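Local coordinates for protein trichothecene 15-O-acetyltransferase TRI3 (Fusarium sporotrichioides, PDB 3FOT) that transfers an acetyl group to the C-15 oxygen of trichothecene intermediates, binding 15-deacetylcalonectrin, in the biosynthesis of mycotoxins such as T-2 toxin, at residues V280-S285 / S509-M514; L489-N494 / A501-Y506. All coordinates share one frame; numbering follows the deposited sequence. Where two conformers were deposited one is given.

Interaction 1 (V280-S285 / S509-M514); sequences VIHKLS and SIVEFM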
ATOM      1  N   VAL A 280      -3.968  -5.909  13.343  1.00 16.36           N
ATOM      2  CA  VAL A 280      -3.691  -5.460  14.704  1.00 15.87           C
ATOM      3  C   VAL A 280      -2.818  -4.231  14.554  1.00 15.31           C
ATOM      4  O   VAL A 280      -1.826  -4.265  13.832  1.00 15.47           O
ATOM      5  CB  VAL A 280      -2.976  -6.534  15.555  1.00 15.64           C
ATOM      6  CG1 VAL A 280      -2.671  -5.966  16.944  1.00 18.07           C
ATOM      7  CG2 VAL A 280      -3.848  -7.764  15.692  1.00 15.86           C
ATOM      8  N   ILE A 281      -3.198  -3.136  15.218  1.00 15.32           N
ATOM      9  CA  ILE A 281      -2.510  -1.848  15.051  1.00 14.90           C
ATOM     10  C   ILE A 281      -1.921  -1.365  16.379  1.00 14.94           C
ATOM     11  O   ILE A 281      -2.568  -1.451  17.423  1.00 16.46           O
ATOM     12  CB  ILE A 281      -3.508  -0.765  14.538  1.00 15.01           C
ATOM     13  CG1 ILE A 281      -3.995  -1.090  13.120  1.00 13.82           C
ATOM     14  CG2 ILE A 281      -2.869   0.606  14.599  1.00 15.94           C
ATOM     15  CD1 ILE A 281      -5.134  -0.222  12.623  1.00 15.83           C
ATOM     16  N   HIS A 282      -0.695  -0.855  16.347  1.00 14.73           N
ATOM     17  CA  HIS A 282      -0.120  -0.194  17.519  1.00 14.41           C
ATOM     18  C   HIS A 282       0.373   1.159  17.064  1.00 14.24           C
ATOM     19  O   HIS A 282       1.289   1.247  16.266  1.00 13.37           O
ATOM     20  CB  HIS A 282       1.042  -0.975  18.124  1.00 14.81           C
ATOM     21  CG  HIS A 282       1.543  -0.378  19.396  1.00 16.30           C
ATOM     22  ND1 HIS A 282       2.378   0.716  19.422  1.00 18.01           N
ATOM     23  CD2 HIS A 282       1.273  -0.679  20.689  1.00 19.48           C
ATOM     24  CE1 HIS A 282       2.613   1.060  20.678  1.00 16.90           C
ATOM     25  NE2 HIS A 282       1.965   0.223  21.467  1.00 21.80           N
ATOM     26  N   LYS A 283      -0.271   2.204  17.566  1.00 13.65           N
ATOM     27  CA  LYS A 283       0.140   3.558  17.294  1.00 14.23           C
ATOM     28  C   LYS A 283       1.110   4.003  18.381  1.00 13.95           C
ATOM     29  O   LYS A 283       0.740   4.080  19.559  1.00 14.69           O
ATOM     30  CB  LYS A 283      -1.085   4.471  17.279  1.00 14.63           C
ATOM     31  CG  LYS A 283      -1.977   4.289  16.080  1.00 17.63           C
ATOM     32  N   LEU A 284       2.350   4.264  17.990  1.00 13.91           N
ATOM     33  CA  LEU A 284       3.338   4.826  18.912  1.00 14.30           C
ATOM     34  C   LEU A 284       3.004   6.302  19.082  1.00 14.37           C
ATOM     35  O   LEU A 284       2.579   6.949  18.123  1.00 15.30           O
ATOM     36  CB  LEU A 284       4.743   4.692  18.340  1.00 14.50           C
ATOM     37  CG  LEU A 284       5.374   3.309  18.217  1.00 16.68           C
ATOM     38  CD1 LEU A 284       6.672   3.410  17.422  1.00 19.38           C
ATOM     39  CD2 LEU A 284       5.640   2.736  19.602  1.00 20.12           C
ATOM     40  N   SER A 285       3.200   6.854  20.278  1.00 13.80           N
ATOM     41  CA  SER A 285       2.899   8.280  20.463  1.00 12.35           C
ATOM     42  C   SER A 285       3.874   9.082  19.614  1.00 11.44           C
ATOM     43  O   SER A 285       4.922   8.582  19.244  1.00 10.92           O
ATOM     44  CB  SER A 285       3.013   8.688  21.929  1.00 12.98           C
ATOM     45  OG  SER A 285       4.348   8.534  22.363  1.00 12.40           O
ATOM     46  N   SER A 509       6.001  -7.310  21.235  1.00 11.65           N
ATOM     47  CA  SER A 509       7.422  -7.656  21.331  1.00 11.27           C
ATOM     48  C   SER A 509       8.270  -6.761  20.425  1.00 11.30           C
ATOM     49  O   SER A 509       9.336  -6.259  20.828  1.00 10.93           O
ATOM     50  CB  SER A 509       7.633  -9.140  20.964  1.00 12.18           C
ATOM     51  OG  SER A 509       9.025  -9.488  21.098  1.00 12.36           O
ATOM     52  N   ILE A 510       7.811  -6.590  19.183  1.00 10.35           N
ATOM     53  CA  ILE A 510       8.488  -5.731  18.234  1.00 10.29           C
ATOM     54  C   ILE A 510       8.556  -4.326  18.795  1.00 10.83           C
ATOM     55  O   ILE A 510       9.618  -3.719  18.801  1.00  9.42           O
ATOM     56  CB  ILE A 510       7.730  -5.664  16.887  1.00 10.30           C
ATOM     57  CG1 ILE A 510       7.726  -7.031  16.193  1.00 11.71           C
ATOM     58  CG2 ILE A 510       8.314  -4.577  15.990  1.00 10.73           C
ATOM     59  CD1 ILE A 510       6.591  -7.138  15.149  1.00 10.10           C
ATOM     60  N   VAL A 511       7.417  -3.828  19.270  1.00 10.33           N
ATOM     61  CA  VAL A 511       7.353  -2.455  19.825  1.00 10.86           C
ATOM     62  C   VAL A 511       8.311  -2.280  21.013  1.00 11.02           C
ATOM     63  O   VAL A 511       9.026  -1.268  21.109  1.00 11.16           O
ATOM     64  CB  VAL A 511       5.899  -2.071  20.217  1.00 10.46           C
ATOM     65  CG1 VAL A 511       5.873  -0.757  20.996  1.00 12.07           C
ATOM     66  CG2 VAL A 511       5.016  -1.942  18.964  1.00 11.11           C
ATOM     67  N   GLU A 512       8.309  -3.263  21.918  1.00 11.12           N
ATOM     68  CA  GLU A 512       9.208  -3.236  23.062  1.00 12.98           C
ATOM     69  C   GLU A 512      10.683  -3.125  22.650  1.00 11.35           C
ATOM     70  O   GLU A 512      11.442  -2.345  23.242  1.00 11.40           O
ATOM     71  CB  GLU A 512       8.967  -4.448  23.965  1.00 12.70           C
ATOM     72  CG  GLU A 512       9.655  -4.317  25.321  1.00 15.50           C
ATOM     73  CD  GLU A 512       9.376  -5.480  26.266  1.00 16.47           C
ATOM     74  OE1 GLU A 512       8.521  -6.342  25.930  1.00 19.92           O
ATOM     75  OE2 GLU A 512      10.023  -5.522  27.344  1.00 16.40           O
ATOM     76  N   PHE A 513      11.111  -3.905  21.652  1.00 11.39           N
ATOM     77  CA  PHE A 513      12.502  -3.780  21.186  1.00 10.63           C
ATOM     78  C   PHE A 513      12.800  -2.415  20.564  1.00 10.75           C
ATOM     79  O   PHE A 513      13.860  -1.848  20.800  1.00 10.73           O
ATOM     80  CB  PHE A 513      12.876  -4.882  20.193  1.00 10.03           C
ATOM     81  CG  PHE A 513      13.123  -6.226  20.822  1.00 11.30           C
ATOM     82  CD1 PHE A 513      14.079  -6.384  21.843  1.00 10.80           C
ATOM     83  CD2 PHE A 513      12.435  -7.358  20.352  1.00 11.11           C
ATOM     84  CE1 PHE A 513      14.345  -7.647  22.402  1.00 10.31           C
ATOM     85  CE2 PHE A 513      12.689  -8.631  20.916  1.00 10.63           C
ATOM     86  CZ  PHE A 513      13.638  -8.767  21.946  1.00 11.10           C
ATOM     87  N   MET A 514      11.876  -1.897  19.752  1.00 10.56           N
ATOM     88  CA  MET A 514      12.044  -0.540  19.217  1.00 10.62           C
ATOM     89  C   MET A 514      12.234   0.486  20.336  1.00 10.70           C
ATOM     90  O   MET A 514      13.127   1.365  20.271  1.00 10.91           O
ATOM     91  CB  MET A 514      10.844  -0.180  18.329  1.00 10.49           C
ATOM     92  CG  MET A 514      10.860  -0.983  17.017  1.00 11.25           C
ATOM     93  SD  MET A 514       9.373  -0.659  16.072  1.00 13.99           S
ATOM     94  CE  MET A 514       9.692   1.018  15.479  1.00 13.29           C
TER
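H282 lays one face of its imidazole against the forked end of V511. With CG anti to the backbone N (chi1 -174°), the ring is carried out from the strand and then turned nearly broadside, so that it presents a flat surface and not an edge to the helix. V511 CG2 makes a CH-pi contact, 4.0 Å from the ring centroid and 21° off the ring normal, displaced toward the rim. The sister methyl, V511 CG1, reaches the same ring at H282 CE1, at 3.7 Å. The beta-branched V511 suits this place because its two methyls lie side by side: CG2 rests over the ring while CG1 meets its CE1 corner. The contact also buries H282 ND1, which has no hydrogen-bonding partner in the model.

H282 belongs to strand 277-283, which ends one side of a mixed four-stranded sheet within this BAHD-superfamily acyltransferase. The C-terminal helix 500-516 packs on that sheet, and L507 and Q508 of the same helix also touch H282. Helix 306-321 meets the C-terminal helix in turn, with T310 and A313 against M514.

Two residues on, just past the strand, L284 again points toward the helix. Its CD2 lies 3.8 Å from V511 CG1, the two side chains passing one another in opposite directions. Its other methyl, L284 CD1, is 4.3 Å from M514 CE, the end of a long, pliant thioether chain suited to following neighbouring surfaces. A branched aliphatic residue can thus serve two helix positions three apart. S285 then leaves this interface and acts as the N-cap of helix 286-299, its hydroxyl capping a backbone N while the backbone N of S285 hydrogen-bonds to E288 OE1, as in a capping box.

Interaction 2 (L489-N494 / A501-Y506); sequences LNIIYN and AEVQKY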
ATOM      1  N   LEU A 489       2.537   0.923  13.668  1.00 11.00           N
ATOM      2  CA  LEU A 489       2.820  -0.414  13.145  1.00 13.01           C
ATOM      3  C   LEU A 489       1.515  -1.145  13.049  1.00 12.58           C
ATOM      4  O   LEU A 489       0.722  -1.163  13.994  1.00 12.97           O
ATOM      5  CB  LEU A 489       3.794  -1.211  14.034  1.00 12.67           C
ATOM      6  CG  LEU A 489       5.275  -0.842  13.960  1.00 16.15           C
ATOM      7  CD1 LEU A 489       5.498   0.339  14.857  1.00 20.75           C
ATOM      8  CD2 LEU A 489       6.138  -2.031  14.448  1.00 16.74           C
ATOM      9  N   ASN A 490       1.291  -1.754  11.892  1.00 13.03           N
ATOM     10  CA  ASN A 490       0.112  -2.576  11.624  0.50 13.20           C
ATOM     11  C   ASN A 490       0.583  -3.982  11.228  1.00 13.05           C
ATOM     12  O   ASN A 490       1.513  -4.093  10.424  1.00 12.95           O
ATOM     13  CB  ASN A 490      -0.655  -1.937  10.466  0.50 13.52           C
ATOM     14  CG  ASN A 490      -2.107  -2.409  10.353  0.50 15.48           C
ATOM     15  OD1 ASN A 490      -2.507  -3.437  10.905  0.50 16.87           O
ATOM     16  ND2 ASN A 490      -2.903  -1.642   9.611  0.50 17.61           N
ATOM     17  N   ILE A 491      -0.028  -5.009  11.783  1.00 12.36           N
ATOM     18  CA  ILE A 491       0.228  -6.346  11.288  1.00 12.25           C
ATOM     19  C   ILE A 491      -1.067  -6.857  10.693  1.00 12.03           C
ATOM     20  O   ILE A 491      -2.107  -6.924  11.365  1.00 12.49           O
ATOM     21  CB  ILE A 491       0.716  -7.327  12.361  1.00 12.59           C
ATOM     22  CG1 ILE A 491       1.968  -6.799  13.065  1.00 10.93           C
ATOM     23  CG2 ILE A 491       1.001  -8.706  11.705  1.00 11.76           C
ATOM     24  CD1 ILE A 491       2.600  -7.809  14.074  1.00 12.37           C
ATOM     25  N   ILE A 492      -1.006  -7.197   9.412  1.00 12.22           N
ATOM     26  CA  ILE A 492      -2.153  -7.803   8.764  1.00 12.88           C
ATOM     27  C   ILE A 492      -1.871  -9.293   8.651  1.00 12.53           C
ATOM     28  O   ILE A 492      -0.733  -9.706   8.386  1.00 12.88           O
ATOM     29  CB  ILE A 492      -2.439  -7.196   7.383  1.00 13.35           C
ATOM     30  CG1 ILE A 492      -2.562  -5.677   7.469  1.00 16.90           C
ATOM     31  CG2 ILE A 492      -3.728  -7.729   6.814  1.00 14.96           C
ATOM     32  CD1 ILE A 492      -1.386  -4.984   6.923  1.00 22.95           C
ATOM     33  N   TYR A 493      -2.901 -10.076   8.912  1.00 12.34           N
ATOM     34  CA  TYR A 493      -2.753 -11.515   8.937  1.00 12.94           C
ATOM     35  C   TYR A 493      -4.061 -12.104   8.506  1.00 13.14           C
ATOM     36  O   TYR A 493      -5.071 -11.393   8.413  1.00 13.85           O
ATOM     37  CB  TYR A 493      -2.352 -11.985  10.326  1.00 13.13           C
ATOM     38  CG  TYR A 493      -3.387 -11.826  11.405  1.00 11.93           C
ATOM     39  CD1 TYR A 493      -4.096 -12.930  11.870  1.00 14.58           C
ATOM     40  CD2 TYR A 493      -3.647 -10.577  11.989  1.00 14.22           C
ATOM     41  CE1 TYR A 493      -5.031 -12.801  12.863  1.00 14.48           C
ATOM     42  CE2 TYR A 493      -4.575 -10.447  12.993  1.00 13.71           C
ATOM     43  CZ  TYR A 493      -5.261 -11.566  13.427  1.00 15.33           C
ATOM     44  OH  TYR A 493      -6.207 -11.451  14.425  1.00 17.12           O
ATOM     45  N   ASN A 494      -4.041 -13.390   8.197  1.00 13.51           N
ATOM     46  CA  ASN A 494      -5.275 -14.084   7.916  1.00 14.09           C
ATOM     47  C   ASN A 494      -5.671 -14.873   9.151  1.00 14.71           C
ATOM     48  O   ASN A 494      -4.844 -15.599   9.701  1.00 13.87           O
ATOM     49  CB  ASN A 494      -5.098 -14.991   6.715  1.00 14.58           C
ATOM     50  CG  ASN A 494      -6.412 -15.457   6.182  1.00 15.20           C
ATOM     51  OD1 ASN A 494      -6.970 -16.433   6.679  1.00 18.08           O
ATOM     52  ND2 ASN A 494      -6.960 -14.710   5.222  1.00 15.02           N
ATOM     53  N   ALA A 501      -4.555 -12.966  19.569  1.00 17.66           N
ATOM     54  CA  ALA A 501      -3.670 -12.897  20.728  1.00 18.28           C
ATOM     55  C   ALA A 501      -2.209 -13.117  20.377  1.00 18.15           C
ATOM     56  O   ALA A 501      -1.340 -12.396  20.871  1.00 17.39           O
ATOM     57  CB  ALA A 501      -4.091 -13.888  21.790  1.00 18.34           C
ATOM     58  N   GLU A 502      -1.918 -14.113  19.545  1.00 17.42           N
ATOM     59  CA  GLU A 502      -0.503 -14.333  19.202  1.00 18.13           C
ATOM     60  C   GLU A 502       0.102 -13.187  18.360  1.00 16.72           C
ATOM     61  O   GLU A 502       1.283 -12.848  18.534  1.00 14.96           O
ATOM     62  CB  GLU A 502      -0.258 -15.728  18.596  1.00 18.61           C
ATOM     63  CG  GLU A 502      -0.831 -15.941  17.232  1.00 21.42           C
ATOM     64  CD  GLU A 502      -0.656 -17.378  16.767  1.00 20.85           C
ATOM     65  OE1 GLU A 502      -1.655 -17.988  16.354  1.00 21.48           O
ATOM     66  OE2 GLU A 502       0.486 -17.893  16.860  1.00 28.20           O
ATOM     67  N   VAL A 503      -0.713 -12.574  17.497  1.00 16.46           N
ATOM     68  CA  VAL A 503      -0.253 -11.457  16.666  1.00 15.88           C
ATOM     69  C   VAL A 503      -0.005 -10.232  17.538  1.00 15.70           C
ATOM     70  O   VAL A 503       0.993  -9.516  17.362  1.00 14.88           O
ATOM     71  CB  VAL A 503      -1.257 -11.081  15.551  1.00 15.85           C
ATOM     72  CG1 VAL A 503      -0.681  -9.942  14.718  1.00 16.11           C
ATOM     73  CG2 VAL A 503      -1.515 -12.280  14.638  1.00 16.64           C
ATOM     74  N   GLN A 504      -0.935  -9.985  18.457  1.00 15.75           N
ATOM     75  CA  GLN A 504      -0.789  -8.913  19.437  1.00 15.80           C
ATOM     76  C   GLN A 504       0.482  -9.109  20.265  1.00 15.33           C
ATOM     77  O   GLN A 504       1.207  -8.160  20.490  1.00 14.87           O
ATOM     78  CB  GLN A 504      -2.006  -8.846  20.372  1.00 16.30           C
ATOM     79  CG  GLN A 504      -3.290  -8.374  19.717  0.50 16.57           C
ATOM     80  CD  GLN A 504      -4.504  -8.466  20.641  0.50 17.21           C
ATOM     81  OE1 GLN A 504      -4.632  -9.396  21.443  0.50 18.81           O
ATOM     82  NE2 GLN A 504      -5.414  -7.505  20.512  0.50 18.80           N
ATOM     83  N   LYS A 505       0.732 -10.340  20.707  1.00 15.49           N
ATOM     84  CA  LYS A 505       1.913 -10.659  21.525  1.00 15.32           C
ATOM     85  C   LYS A 505       3.176 -10.352  20.721  1.00 14.64           C
ATOM     86  O   LYS A 505       4.111  -9.706  21.211  1.00 14.10           O
ATOM     87  CB  LYS A 505       1.885 -12.136  21.957  1.00 15.74           C
ATOM     88  CG  LYS A 505       3.083 -12.549  22.804  1.00 18.39           C
ATOM     89  N   TYR A 506       3.173 -10.787  19.470  1.00 13.80           N
ATOM     90  CA  TYR A 506       4.303 -10.542  18.575  1.00 12.77           C
ATOM     91  C   TYR A 506       4.469  -9.038  18.311  1.00 12.87           C
ATOM     92  O   TYR A 506       5.564  -8.509  18.413  1.00 12.05           O
ATOM     93  CB  TYR A 506       4.133 -11.327  17.268  1.00 13.10           C
ATOM     94  CG  TYR A 506       5.356 -11.265  16.361  1.00 12.41           C
ATOM     95  CD1 TYR A 506       6.552 -11.871  16.737  1.00 14.46           C
ATOM     96  CD2 TYR A 506       5.305 -10.610  15.128  1.00 13.57           C
ATOM     97  CE1 TYR A 506       7.684 -11.823  15.916  1.00 12.53           C
ATOM     98  CE2 TYR A 506       6.425 -10.550  14.298  1.00 14.34           C
ATOM     99  CZ  TYR A 506       7.616 -11.154  14.710  1.00 12.74           C
ATOM    100  OH  TYR A 506       8.737 -11.107  13.925  1.00 13.55           O
TER
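The Y493 ring receives V503 CG2 over one face, almost exactly above its centre: the CH-pi contact measures 3.6 Å to the centroid and lies only 6° off the normal. From there the methyl is nearly equidistant from all six ring carbons, and a flat aromatic ring suits this place by offering it a broad face. A chi1 of 68° sets Y493 CG between the backbone N and carbonyl carbon, and the ring stands with a face toward the helix. The second phenol ring is met differently: I491 CD1 comes to the edge of Y506, near the ring plane, 4.0 Å from CD2, the two side chains crossing at about a right angle.

Strand 486-494, an inner strand of the mixed four-stranded sheet between 277-283 and 477-483, leads through five residues into helix 500-516. This C-terminal helix packs on one sheet face, near-antiparallel to the strand (150° between segment directions, axes 9.8 Å apart).

V503 is shared, with one methyl each for I491 and Y493, two residues apart on the sheet face turned to the helix. V503 CG1 sits 3.7 Å from I491 CG2; both residues branch at CB, which lets their methyls meet close to the backbones. Tyrosine suits 506 because its ring packs on I491 and I478 while its hydroxyl makes a weak hydrogen bond with I314 O.

How the interactions relate
Helix 500-516 serves both contacts: its earlier turns carry interaction 2 and its later turns interaction 1, with the centres of the two contacts about 10 Å apart. Their strands are antiparallel neighbours in one sheet, probably hydrogen-bonded from H282 N to L489 O and from V280 O to I491 N, each at 2.8 Å. L507 lies on the helix between V503 and V511 and touches V280 and H282 of one strand and L489 and I491 of the other, making the packing continuous. Neither contact lies near H414, which binds 15-deacetylcalonectrin. A sulfate, probably from the crystallisation liquor, lies about 4 Å from the Y493 side chain in interaction 2.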